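Long-range contact in PlyP35 (Listeria phage P35, PDB 6S3Y), which probably acts as a phage endolysin that degrades the Listeria cell wall, the part in this structure being its cell wall binding domain: residues 14-19 against 29-34. Residues are numbered along the deposited sequence; the frame is centred on the assembly and turned at random.
Sequences GYFQDK and RQWKHG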
loop_
_atom_site.group_PDB
_atom_site.type_symbol
_atom_site.label_atom_id
_atom_site.label_comp_id
_atom_site.label_asym_id
_atom_site.label_seq_id
_atom_site.Cartn_x
_atom_site.Cartn_y
_atom_site.Cartn_z
ATOM N N GLY A 14 -5.989 2.123 0.128
ATOM C CA GLY A 14 -4.897 2.214 -0.868
ATOM C C GLY A 14 -3.889 3.259 -0.442
ATOM O O GLY A 14 -4.257 4.226 0.259
ATOM N N TYR A 15 -2.641 3.110 -0.880
ATOM C CA TYR A 15 -1.501 3.895 -0.356
ATOM C C TYR A 15 -1.092 4.928 -1.411
ATOM O O TYR A 15 -0.549 4.545 -2.448
ATOM C CB TYR A 15 -0.390 2.927 0.063
ATOM C CG TYR A 15 -0.874 1.982 1.123
ATOM C CD1 TYR A 15 -0.890 2.352 2.457
ATOM C CD2 TYR A 15 -1.408 0.756 0.769
ATOM C CE1 TYR A 15 -1.398 1.500 3.418
ATOM C CE2 TYR A 15 -1.918 -0.109 1.732
ATOM C CZ TYR A 15 -1.912 0.271 3.059
ATOM O OH TYR A 15 -2.436 -0.556 4.014
ATOM N N PHE A 16 -1.402 6.192 -1.150
ATOM C CA PHE A 16 -1.000 7.343 -2.000
ATOM C C PHE A 16 0.259 7.934 -1.375
ATOM O O PHE A 16 0.155 8.709 -0.401
ATOM C CB PHE A 16 -2.172 8.314 -2.116
ATOM C CG PHE A 16 -2.040 9.444 -3.100
ATOM C CD1 PHE A 16 -1.904 9.199 -4.461
ATOM C CD2 PHE A 16 -2.119 10.753 -2.666
ATOM C CE1 PHE A 16 -1.865 10.250 -5.362
ATOM C CE2 PHE A 16 -2.068 11.808 -3.569
ATOM C CZ PHE A 16 -1.945 11.544 -4.909
ATOM N N GLN A 17 1.419 7.482 -1.844
ATOM C CA GLN A 17 2.734 7.741 -1.189
ATOM C C GLN A 17 3.381 8.983 -1.795
ATOM O O GLN A 17 3.011 9.353 -2.928
ATOM C CB GLN A 17 3.643 6.504 -1.344
ATOM C CG GLN A 17 3.090 5.216 -0.736
ATOM C CD GLN A 17 2.835 5.329 0.755
ATOM O OE1 GLN A 17 1.691 5.508 1.203
ATOM N NE2 GLN A 17 3.907 5.250 1.531
ATOM N N ASP A 18 4.335 9.598 -1.092
ATOM C CA ASP A 18 5.026 10.821 -1.580
ATOM C C ASP A 18 6.028 10.454 -2.682
ATOM O O ASP A 18 6.543 11.384 -3.322
ATOM C CB ASP A 18 5.657 11.609 -0.430
ATOM C CG ASP A 18 6.740 10.884 0.351
ATOM O OD1 ASP A 18 6.904 9.670 0.178
ATOM O OD2 ASP A 18 7.406 11.551 1.155
ATOM N N LYS A 19 6.276 9.166 -2.909
ATOM C CA LYS A 19 7.191 8.643 -3.953
ATOM C C LYS A 19 6.581 7.399 -4.550
ATOM O O LYS A 19 5.827 6.718 -3.849
ATOM C CB LYS A 19 8.513 8.194 -3.334
ATOM C CG LYS A 19 9.246 9.251 -2.551
ATOM C CD LYS A 19 10.312 8.716 -1.661
ATOM C CE LYS A 19 10.848 9.814 -0.779
ATOM N NZ LYS A 19 11.983 9.298 0.022
ATOM N N ARG A 29 -1.899 10.268 1.289
ATOM C CA ARG A 29 -3.262 9.818 1.665
ATOM C C ARG A 29 -3.250 8.297 1.852
ATOM O O ARG A 29 -2.555 7.604 1.090
ATOM C CB ARG A 29 -4.313 10.138 0.592
ATOM C CG ARG A 29 -4.558 11.620 0.385
ATOM C CD ARG A 29 -5.316 12.291 1.495
ATOM N NE ARG A 29 -5.621 13.685 1.176
ATOM C CZ ARG A 29 -4.844 14.718 1.471
ATOM N NH1 ARG A 29 -3.690 14.546 2.082
ATOM N NH2 ARG A 29 -5.210 15.951 1.186
ATOM N N GLN A 30 -4.037 7.808 2.802
ATOM C CA GLN A 30 -4.473 6.411 2.893
ATOM C C GLN A 30 -5.961 6.435 2.593
ATOM O O GLN A 30 -6.756 6.660 3.512
ATOM C CB GLN A 30 -4.028 5.841 4.243
ATOM C CG GLN A 30 -2.532 5.561 4.261
ATOM C CD GLN A 30 -2.037 4.900 5.518
ATOM O OE1 GLN A 30 -2.812 4.482 6.367
ATOM N NE2 GLN A 30 -0.717 4.849 5.655
ATOM N N TRP A 31 -6.299 6.263 1.325
ATOM C CA TRP A 31 -7.674 6.408 0.818
ATOM C C TRP A 31 -8.457 5.127 1.117
ATOM O O TRP A 31 -8.061 4.047 0.624
ATOM C CB TRP A 31 -7.671 6.691 -0.685
ATOM C CG TRP A 31 -7.380 8.105 -1.096
ATOM C CD1 TRP A 31 -7.836 9.267 -0.542
ATOM C CD2 TRP A 31 -6.626 8.496 -2.259
ATOM N NE1 TRP A 31 -7.389 10.344 -1.258
ATOM C CE2 TRP A 31 -6.666 9.900 -2.331
ATOM C CE3 TRP A 31 -5.935 7.784 -3.249
ATOM C CZ2 TRP A 31 -6.031 10.608 -3.344
ATOM C CZ3 TRP A 31 -5.323 8.479 -4.262
ATOM C CH2 TRP A 31 -5.375 9.869 -4.307
ATOM N N LYS A 32 -9.586 5.272 1.810
ATOM C CA LYS A 32 -10.530 4.161 2.082
ATOM C C LYS A 32 -10.927 3.496 0.762
ATOM O O LYS A 32 -11.128 4.213 -0.255
ATOM C CB LYS A 32 -11.754 4.706 2.828
ATOM C CG LYS A 32 -12.639 3.631 3.435
ATOM C CD LYS A 32 -13.772 4.205 4.265
ATOM C CE LYS A 32 -14.641 5.182 3.490
ATOM N NZ LYS A 32 -15.754 5.719 4.309
ATOM N N HIS A 33 -11.084 2.169 0.790
ATOM C CA HIS A 33 -11.671 1.364 -0.313
ATOM C C HIS A 33 -12.862 2.131 -0.890
ATOM O O HIS A 33 -13.667 2.601 -0.088
ATOM C CB HIS A 33 -12.083 -0.026 0.183
ATOM C CG HIS A 33 -12.416 -0.975 -0.922
ATOM N ND1 HIS A 33 -13.694 -1.432 -1.192
ATOM C CD2 HIS A 33 -11.623 -1.494 -1.883
ATOM C CE1 HIS A 33 -13.629 -2.313 -2.185
ATOM N NE2 HIS A 33 -12.379 -2.331 -2.657
ATOM N N GLY A 34 -12.938 2.288 -2.200
ATOM C CA GLY A 34 -14.089 2.922 -2.879
ATOM C C GLY A 34 -13.971 4.432 -3.044
ATOM O O GLY A 34 -14.803 4.988 -3.760
#
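Arg29 faces Phe16 as an antiparallel hydrogen-bonded pair: Arg29 N bonds Phe16 O at 3.1 Å, and Phe16 N bonds Arg29 O at 2.9 Å. The aliphatic root of the arginine suits this place, because its CB packs 3.9 Å from Phe16 CB while the longer chain carries the guanidinium away to a salt bridge with Asp53. Gln30, in the non-hydrogen-bonded pair that follows, lies on the other face of the sheet with Tyr15. Glutamine serves both needs here: its CG methylene rests by CD1 of the phenol ring, while the amide, turned 72° from the ring plane, donates to Ser27 OG and accepts from Lys11 NZ. The two strands form a beta hairpin within the first of two stretches assigned to a cell wall binding family of the SH3 clan, consistent with an SH3-like fold. At Trp31 the pairing passes to Gly14, joined by two backbone bonds. With CG beside its backbone N (chi1 -80°), Trp31 leans its six-membered ring across to Phe16. The broad indole offers a flat face for an offset stack, centroids 4.3 Å apart and planes inclined by 28°, and also reaches Val37, while Leu39 packs against Phe16.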